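Local coordinates for UPF0147 protein MMP1188 (Methanococcus maripaludis S2, PDB 2QZG) that is of unknown function, an archaeal member of the uncharacterised UPF0147 family that folds as four helices and assembles with a second copy of itself, at residues A59-Y64 and S87-I92; D14-I19 and N45-E50; E25-T30 and A38-A43. All coordinates share one frame; numbering follows the deposited sequence.

Contact 1 of 3, residues A59-Y64 and S87-I92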
loop_
_atom_site.group_PDB
_atom_site.type_symbol
_atom_site.label_atom_id
_atom_site.label_comp_id
_atom_site.label_asym_id
_atom_site.label_seq_id
_atom_site.Cartn_x
_atom_site.Cartn_y
_atom_site.Cartn_z
ATOM N N ALA C 59 7.771 -6.145 11.630
ATOM C CA ALA C 59 8.679 -7.093 11.004
ATOM C C ALA C 59 8.191 -8.528 11.132
ATOM O O ALA C 59 8.328 -9.314 10.201
ATOM C CB ALA C 59 10.038 -6.967 11.628
ATOM N N THR C 60 7.678 -8.871 12.309
ATOM C CA THR C 60 7.103 -10.193 12.561
ATOM C C THR C 60 5.907 -10.425 11.626
ATOM O O THR C 60 5.771 -11.509 11.051
ATOM C CB THR C 60 6.660 -10.324 14.015
ATOM O OG1 THR C 60 7.773 -9.993 14.863
ATOM C CG2 THR C 60 6.159 -11.757 14.336
ATOM N N ALA C 61 5.055 -9.408 11.490
ATOM C CA ALA C 61 3.912 -9.480 10.584
ATOM C C ALA C 61 4.375 -9.602 9.129
ATOM O O ALA C 61 3.827 -10.402 8.363
ATOM C CB ALA C 61 3.043 -8.280 10.764
ATOM N N ILE C 62 5.396 -8.824 8.759
ATOM C CA ILE C 62 5.962 -8.903 7.419
ATOM C C ILE C 62 6.488 -10.301 7.180
ATOM O O ILE C 62 6.282 -10.855 6.104
ATOM C CB ILE C 62 7.088 -7.866 7.182
ATOM C CG1 ILE C 62 6.500 -6.455 7.093
ATOM C CG2 ILE C 62 7.884 -8.209 5.935
ATOM C CD1 ILE C 62 7.561 -5.338 7.182
ATOM N N GLN C 63 7.157 -10.857 8.192
ATOM C CA GLN C 63 7.776 -12.177 8.095
ATOM C C GLN C 63 6.752 -13.256 7.787
ATOM O O GLN C 63 6.976 -14.073 6.902
ATOM C CB GLN C 63 8.532 -12.526 9.378
ATOM C CG GLN C 63 9.462 -13.706 9.244
ATOM C CD GLN C 63 10.876 -13.297 8.877
ATOM O OE1 GLN C 63 11.625 -12.786 9.724
ATOM N NE2 GLN C 63 11.268 -13.547 7.626
ATOM N N TYR C 64 5.636 -13.261 8.516
ATOM C CA TYR C 64 4.522 -14.182 8.226
ATOM C C TYR C 64 4.090 -14.120 6.764
ATOM O O TYR C 64 3.874 -15.138 6.131
ATOM C CB TYR C 64 3.305 -13.899 9.117
ATOM C CG TYR C 64 3.381 -14.527 10.490
ATOM C CD1 TYR C 64 3.354 -15.920 10.649
ATOM C CD2 TYR C 64 3.482 -13.735 11.635
ATOM C CE1 TYR C 64 3.426 -16.509 11.928
ATOM C CE2 TYR C 64 3.559 -14.315 12.917
ATOM C CZ TYR C 64 3.529 -15.697 13.052
ATOM O OH TYR C 64 3.604 -16.264 14.314
ATOM N N SER C 87 4.059 -3.253 2.031
ATOM C CA SER C 87 4.518 -1.889 1.736
ATOM C C SER C 87 4.176 -0.927 2.869
ATOM O O SER C 87 4.993 -0.127 3.285
ATOM C CB SER C 87 3.871 -1.397 0.448
ATOM O OG SER C 87 4.259 -2.243 -0.606
ATOM N N GLU C 88 2.935 -0.994 3.320
ATOM C CA GLU C 88 2.472 -0.163 4.422
ATOM C C GLU C 88 3.135 -0.518 5.749
ATOM O O GLU C 88 3.548 0.386 6.475
ATOM C CB GLU C 88 0.969 -0.244 4.536
ATOM C CG GLU C 88 0.225 0.368 3.353
ATOM C CD GLU C 88 -1.256 0.036 3.414
ATOM O OE1 GLU C 88 -1.679 -0.458 4.463
ATOM O OE2 GLU C 88 -2.001 0.270 2.440
ATOM N N LEU C 89 3.267 -1.816 6.043
ATOM C CA LEU C 89 3.995 -2.275 7.252
ATOM C C LEU C 89 5.416 -1.740 7.313
ATOM O O LEU C 89 5.921 -1.419 8.388
ATOM C CB LEU C 89 4.006 -3.810 7.352
ATOM C CG LEU C 89 2.734 -4.432 7.924
ATOM C CD1 LEU C 89 2.615 -5.941 7.614
ATOM C CD2 LEU C 89 2.654 -4.199 9.441
ATOM N N GLU C 90 6.045 -1.626 6.152
ATOM C CA GLU C 90 7.420 -1.149 6.050
ATOM C C GLU C 90 7.599 0.330 6.414
ATOM O O GLU C 90 8.689 0.721 6.789
ATOM C CB GLU C 90 8.014 -1.508 4.679
ATOM C CG GLU C 90 8.159 -3.026 4.553
ATOM C CD GLU C 90 8.804 -3.510 3.279
ATOM O OE1 GLU C 90 8.478 -3.001 2.180
ATOM O OE2 GLU C 90 9.642 -4.431 3.392
ATOM N N THR C 91 6.525 1.121 6.327
ATOM C CA THR C 91 6.498 2.541 6.710
ATOM C C THR C 91 6.265 2.756 8.214
ATOM O O THR C 91 6.345 3.878 8.709
ATOM C CB THR C 91 5.361 3.312 5.985
ATOM O OG1 THR C 91 4.089 2.922 6.527
ATOM C CG2 THR C 91 5.383 3.058 4.484
ATOM N N ILE C 92 5.956 1.685 8.931
ATOM C CA ILE C 92 5.701 1.758 10.368
ATOM C C ILE C 92 7.036 1.951 11.109
ATOM O O ILE C 92 7.779 0.995 11.335
ATOM C CB ILE C 92 4.936 0.484 10.859
ATOM C CG1 ILE C 92 3.619 0.291 10.083
ATOM C CG2 ILE C 92 4.698 0.514 12.372
ATOM C CD1 ILE C 92 2.668 1.491 10.056
#
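I62 and L89 run past each other in opposite directions, each reaching toward the other's helix so that the end of each lies against the flank of the other. CG1 of I62 lies 3.6 Å from CB of L89, and CD1 of L89 comes back along the same flank to 4.0 Å from that CG1. The first torsion of I62 explains the fit: CG1 stands beside the backbone N and opposite the carbonyl carbon (chi1 -71°), which swings the longer branch across to helix 76-90. At its end, CD1 of I62 meets E90. The two side chains cross at about a right angle, with CG of E90 3.6 Å from that CD1, so it is the aliphatic part of the glutamate that packs here. A61 supplies the smaller neighbour, its CB 3.9 Å from CD1 of L89. These residues join the third and fourth helices of a four-helix chain, 54-68 and 76-90, where the backbones approach to 6.9 Å between CA of I62 and CA of L89. Were I62 cut back to an alanine, a gap would probably open beside CB of L89 and the aliphatic stem of E90 would lose the methyl it rests on. The contact is graded from inside to outside: A61 and L89 are buried, whereas I62 is partly exposed and E90 exposed. Next to these residues, E88 O takes two bonds from T91, from its N and from its OG1, the latter 2.6 Å away in the carbonyl plane and on a lone pair. T91 OG1 in turn accepts a hydrogen bond from NE1 of W83 of the second subunit, tying this chain end to the dimer interface.

Contact 2 of 3, residues D14-I19 and N45-E50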
loop_
_atom_site.group_PDB
_atom_site.type_symbol
_atom_site.label_atom_id
_atom_site.label_comp_id
_atom_site.label_asym_id
_atom_site.label_seq_id
_atom_site.Cartn_x
_atom_site.Cartn_y
_atom_site.Cartn_z
ATOM N N ASP C 14 -3.970 4.879 13.279
ATOM C CA ASP C 14 -4.808 4.781 12.088
ATOM C C ASP C 14 -4.160 3.875 11.031
ATOM O O ASP C 14 -4.859 3.130 10.342
ATOM C CB ASP C 14 -5.121 6.168 11.508
ATOM C CG ASP C 14 -6.327 6.843 12.181
ATOM O OD1 ASP C 14 -7.185 6.146 12.793
ATOM O OD2 ASP C 14 -6.430 8.083 12.055
ATOM N N LYS C 15 -2.834 3.917 10.930
ATOM C CA LYS C 15 -2.105 3.041 10.014
ATOM C C LYS C 15 -2.308 1.582 10.405
ATOM O O LYS C 15 -2.684 0.744 9.566
ATOM C CB LYS C 15 -0.621 3.419 9.977
ATOM C CG LYS C 15 -0.384 4.824 9.484
ATOM C CD LYS C 15 1.090 5.173 9.422
ATOM C CE LYS C 15 1.268 6.596 8.925
ATOM N NZ LYS C 15 2.677 6.918 8.544
ATOM N N LEU C 16 -2.135 1.295 11.695
ATOM C CA LEU C 16 -2.331 -0.054 12.228
ATOM C C LEU C 16 -3.731 -0.582 12.008
ATOM O O LEU C 16 -3.890 -1.726 11.611
ATOM C CB LEU C 16 -1.953 -0.126 13.709
ATOM C CG LEU C 16 -0.443 -0.003 13.953
ATOM C CD1 LEU C 16 -0.103 -0.262 15.407
ATOM C CD2 LEU C 16 0.383 -0.900 13.018
ATOM N N LYS C 17 -4.722 0.263 12.257
ATOM C CA LYS C 17 -6.133 -0.037 12.013
ATOM C C LYS C 17 -6.367 -0.414 10.552
ATOM O O LYS C 17 -7.006 -1.417 10.243
ATOM C CB LYS C 17 -6.981 1.191 12.377
ATOM C CG LYS C 17 -8.472 0.925 12.494
ATOM C CD LYS C 17 -9.315 2.155 12.122
ATOM C CE LYS C 17 -9.655 3.020 13.325
ATOM N NZ LYS C 17 -11.019 2.731 13.882
ATOM N N ASN C 18 -5.849 0.408 9.652
ATOM C CA ASN C 18 -6.043 0.191 8.232
ATOM C C ASN C 18 -5.348 -1.067 7.716
ATOM O O ASN C 18 -5.916 -1.793 6.909
ATOM C CB ASN C 18 -5.660 1.446 7.452
ATOM C CG ASN C 18 -6.829 2.417 7.321
ATOM O OD1 ASN C 18 -7.800 2.139 6.601
ATOM N ND2 ASN C 18 -6.749 3.556 8.011
ATOM N N ILE C 19 -4.133 -1.323 8.207
ATOM C CA ILE C 19 -3.413 -2.567 7.921
ATOM C C ILE C 19 -4.158 -3.810 8.453
ATOM O O ILE C 19 -4.315 -4.788 7.722
ATOM C CB ILE C 19 -1.922 -2.534 8.443
ATOM C CG1 ILE C 19 -1.067 -1.566 7.617
ATOM C CG2 ILE C 19 -1.324 -3.960 8.416
ATOM C CD1 ILE C 19 0.252 -1.115 8.283
ATOM N N ASN C 45 -2.384 -10.717 14.226
ATOM C CA ASN C 45 -2.174 -10.851 15.661
ATOM C C ASN C 45 -0.768 -10.453 16.106
ATOM O O ASN C 45 -0.592 -9.997 17.219
ATOM C CB ASN C 45 -2.504 -12.274 16.134
ATOM C CG ASN C 45 -3.973 -12.604 15.986
ATOM O OD1 ASN C 45 -4.834 -11.791 16.293
ATOM N ND2 ASN C 45 -4.262 -13.805 15.520
ATOM N N ALA C 46 0.221 -10.655 15.240
ATOM C CA ALA C 46 1.596 -10.180 15.485
ATOM C C ALA C 46 1.653 -8.672 15.758
ATOM O O ALA C 46 2.446 -8.219 16.582
ATOM C CB ALA C 46 2.511 -10.547 14.308
ATOM N N LEU C 47 0.797 -7.910 15.076
ATOM C CA LEU C 47 0.723 -6.442 15.238
ATOM C C LEU C 47 0.229 -5.982 16.590
ATOM O O LEU C 47 0.462 -4.839 16.972
ATOM C CB LEU C 47 -0.179 -5.812 14.179
ATOM C CG LEU C 47 0.319 -5.807 12.750
ATOM C CD1 LEU C 47 -0.746 -5.218 11.840
ATOM C CD2 LEU C 47 1.622 -5.010 12.657
ATOM N N HIS C 48 -0.475 -6.862 17.290
ATOM C CA HIS C 48 -1.032 -6.560 18.589
ATOM C C HIS C 48 -0.294 -7.305 19.699
ATOM O O HIS C 48 -0.796 -7.441 20.809
ATOM C CB HIS C 48 -2.533 -6.886 18.585
ATOM C CG HIS C 48 -3.304 -6.090 17.578
ATOM N ND1 HIS C 48 -3.368 -6.434 16.245
ATOM C CD2 HIS C 48 -4.011 -4.939 17.703
ATOM C CE1 HIS C 48 -4.095 -5.541 15.596
ATOM N NE2 HIS C 48 -4.493 -4.621 16.458
ATOM N N ASN C 49 0.903 -7.795 19.397
ATOM C CA ASN C 49 1.727 -8.405 20.422
ATOM C C ASN C 49 2.393 -7.291 21.208
ATOM O O ASN C 49 3.484 -6.850 20.852
ATOM C CB ASN C 49 2.755 -9.377 19.820
ATOM C CG ASN C 49 3.543 -10.136 20.887
ATOM O OD1 ASN C 49 3.271 -10.007 22.075
ATOM N ND2 ASN C 49 4.524 -10.926 20.461
ATOM N N GLU C 50 1.720 -6.834 22.269
ATOM C CA GLU C 50 2.142 -5.649 23.049
ATOM C C GLU C 50 3.382 -5.912 23.914
ATOM O O GLU C 50 3.878 -5.039 24.649
ATOM C CB GLU C 50 0.980 -5.115 23.884
ATOM C CG GLU C 50 -0.111 -4.403 23.066
ATOM C CD GLU C 50 -1.044 -3.572 23.947
ATOM O OE1 GLU C 50 -1.270 -3.968 25.112
ATOM O OE2 GLU C 50 -1.550 -2.522 23.477
#
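L47 meets I19 and L16 from the C-terminal end region of helix 34-46, and its side chain is the one to follow. CB points toward helix 12-27, and CG stands opposite the carbonyl carbon, beside the backbone N (chi1 -70°), which carries the fork of the leucine out to the facing helix. There the two methyls part company. CD1 goes to I19, where it comes 3.7 Å from CG2, the short branch of the isoleucine; the two side chains cross at about a right angle. CD2 turns to L16 and lies 4.3 Å from the CD2 of that residue, a looser touch. The backbones are correspondingly well apart, 7.7 Å between CA of L16 and CA of L47.

The contact is wholly apolar, and both L47 and I19 are buried. L47 is the second residue of a type I beta turn from A46 to N49, in which N49 N is bonded to A46 O. On the other segment, D14 O receives N18 N and N18 ND2 from opposite faces of its carbonyl plane; the ND2 bond is 3.0 Å long and its donor lies above that plane.

L47 is thus a meeting point of the four helices: besides I19 and L16 on helix 12-27 it touches A61 of helix 54-68 and L89 of helix 76-90. I19 packs on I85, E88 and L89 of helix 76-90 as well, and W83 of the second subunit lies against it.

Contact 3 of 3, residues E25-T30 and A38-A43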
loop_
_atom_site.group_PDB
_atom_site.type_symbol
_atom_site.label_atom_id
_atom_site.label_comp_id
_atom_site.label_asym_id
_atom_site.label_seq_id
_atom_site.Cartn_x
_atom_site.Cartn_y
_atom_site.Cartn_z
ATOM N N GLU C 25 -9.487 -8.743 5.547
ATOM C CA GLU C 25 -10.099 -8.962 4.240
ATOM C C GLU C 25 -9.664 -10.309 3.644
ATOM O O GLU C 25 -10.500 -11.102 3.206
ATOM C CB GLU C 25 -9.770 -7.795 3.297
ATOM C CG GLU C 25 -10.637 -7.709 2.032
ATOM C CD GLU C 25 -10.419 -6.406 1.252
ATOM O OE1 GLU C 25 -9.497 -5.639 1.603
ATOM O OE2 GLU C 25 -11.174 -6.147 0.289
ATOM N N ILE C 26 -8.358 -10.569 3.652
ATOM C CA ILE C 26 -7.798 -11.858 3.215
ATOM C C ILE C 26 -8.248 -13.020 4.112
ATOM O O ILE C 26 -8.522 -14.125 3.623
ATOM C CB ILE C 26 -6.268 -11.824 3.257
ATOM C CG1 ILE C 26 -5.714 -10.702 2.337
ATOM C CG2 ILE C 26 -5.694 -13.205 2.939
ATOM C CD1 ILE C 26 -4.202 -10.496 2.466
ATOM N N VAL C 27 -8.285 -12.772 5.419
ATOM C CA VAL C 27 -8.709 -13.777 6.405
ATOM C C VAL C 27 -10.115 -14.276 6.088
ATOM O O VAL C 27 -10.370 -15.479 6.124
ATOM C CB VAL C 27 -8.581 -13.260 7.874
ATOM C CG1 VAL C 27 -9.244 -14.223 8.901
ATOM C CG2 VAL C 27 -7.114 -13.064 8.246
ATOM N N GLU C 28 -11.020 -13.357 5.767
ATOM C CA GLU C 28 -12.415 -13.722 5.503
ATOM C C GLU C 28 -12.660 -14.137 4.047
ATOM O O GLU C 28 -13.786 -14.451 3.679
ATOM C CB GLU C 28 -13.345 -12.574 5.922
ATOM C CG GLU C 28 -13.211 -12.221 7.408
ATOM C CD GLU C 28 -14.124 -11.099 7.897
ATOM O OE1 GLU C 28 -15.175 -10.844 7.261
ATOM O OE2 GLU C 28 -13.789 -10.483 8.946
ATOM N N ASP C 29 -11.604 -14.144 3.231
ATOM C CA ASP C 29 -11.714 -14.386 1.793
ATOM C C ASP C 29 -11.675 -15.885 1.493
ATOM O O ASP C 29 -10.638 -16.526 1.614
ATOM C CB ASP C 29 -10.598 -13.625 1.052
ATOM C CG ASP C 29 -10.692 -13.737 -0.456
ATOM O OD1 ASP C 29 -11.422 -14.609 -1.000
ATOM O OD2 ASP C 29 -10.000 -12.941 -1.115
ATOM N N THR C 30 -12.818 -16.431 1.094
ATOM C CA THR C 30 -12.987 -17.881 0.907
ATOM C C THR C 30 -12.283 -18.457 -0.336
ATOM O O THR C 30 -12.143 -19.681 -0.462
ATOM C CB THR C 30 -14.479 -18.262 0.847
ATOM O OG1 THR C 30 -15.089 -17.601 -0.268
ATOM C CG2 THR C 30 -15.212 -17.880 2.150
ATOM N N ALA C 38 -4.696 -18.212 7.158
ATOM C CA ALA C 38 -4.141 -18.347 8.519
ATOM C C ALA C 38 -2.892 -17.478 8.710
ATOM O O ALA C 38 -2.733 -16.845 9.760
ATOM C CB ALA C 38 -3.851 -19.802 8.862
ATOM N N ALA C 39 -2.033 -17.424 7.687
ATOM C CA ALA C 39 -0.853 -16.551 7.690
ATOM C C ALA C 39 -1.209 -15.069 7.847
ATOM O O ALA C 39 -0.502 -14.324 8.539
ATOM C CB ALA C 39 -0.014 -16.755 6.434
ATOM N N ALA C 40 -2.295 -14.653 7.209
ATOM C CA ALA C 40 -2.765 -13.279 7.306
ATOM C C ALA C 40 -3.378 -12.981 8.694
ATOM O O ALA C 40 -3.377 -11.840 9.171
ATOM C CB ALA C 40 -3.760 -12.994 6.203
ATOM N N ASP C 41 -3.888 -14.013 9.348
ATOM C CA ASP C 41 -4.389 -13.835 10.707
ATOM C C ASP C 41 -3.228 -13.795 11.693
ATOM O O ASP C 41 -3.201 -12.978 12.623
ATOM C CB ASP C 41 -5.411 -14.903 11.056
ATOM C CG ASP C 41 -6.485 -14.363 11.959
ATOM O OD1 ASP C 41 -6.769 -13.146 11.844
ATOM O OD2 ASP C 41 -7.021 -15.124 12.796
ATOM N N ASN C 42 -2.236 -14.636 11.429
ATOM C CA ASN C 42 -0.996 -14.643 12.191
ATOM C C ASN C 42 -0.291 -13.290 12.162
ATOM O O ASN C 42 0.184 -12.784 13.194
ATOM C CB ASN C 42 -0.092 -15.752 11.666
ATOM C CG ASN C 42 -0.650 -17.141 11.958
ATOM O OD1 ASN C 42 -1.549 -17.296 12.787
ATOM N ND2 ASN C 42 -0.122 -18.149 11.279
ATOM N N ALA C 43 -0.243 -12.696 10.973
ATOM C CA ALA C 43 0.371 -11.380 10.786
ATOM C C ALA C 43 -0.413 -10.312 11.549
ATOM O O ALA C 43 0.168 -9.448 12.231
ATOM C CB ALA C 43 0.417 -11.045 9.309
#
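V27 and I26 pack against A40 and D41 in a close, mainly apolar helix-to-helix contact, joining the last turn of helix 12-27 to the middle of helix 34-46 across the short connection between them. It holds together the two arms of a helical hairpin near the connecting loop, with only seven residues between the two segments. The backbones come near, CA of V27 lying 6.0 Å from CA of A40, and the small side chain of A40 allows that approach. Its CB is met by two branched residues: CG2 of I26 at 3.8 Å and CG2 of V27 at 3.9 Å.

V27 does more than touch the alanine. Its CG1 is anti to the backbone N (chi1 171°), which puts CG2 beside that N, and this is the methyl that meets both A40 and D41. CG2 reaches the backbone itself, 3.5 Å from D41 N, and packs 3.8 Å from CB of D41. The valine and aspartate side chains cross at about a right angle, and OD1 of D41 lies 3.6 Å from CG2 of V27, with CG1 of V27 a little farther off, so both valine methyls lie against the carboxylate end. This is van der Waals contact alone, at the more open margin; I26 and A40 are buried.

Beyond V27 the helix ends and the chain turns, with D29 N bonded to I26 O. V27 O takes NE of R37, a further tie between the two arms of the hairpin, and D29 OD2 is bonded to NE2 of H77 near the start of helix 76-90. I26 also rests on T78, Q81, I82 and I85 of that same helix, while A39 and A43 of helix 34-46 touch I68 and L65 of helix 54-68.

In the fold
From the N terminus, helix 12-27 is joined to helix 34-46 twice. Contact 3 closes the short connection between them, and contact 2, which pairs the early part of the first helix with the end of the second, encloses it in a wider loop; their centres lie about 14 Å apart. Contact 1 follows in series, closing the second pair, helices 54-68 and 76-90. None of the loops cross. The two pairs also pack on each other: contact 1 touches contact 2 through a leucine of each, and contact 3 where A61 and Y64 meet A43 and N42. Contacts 1 and 2 also border the second subunit.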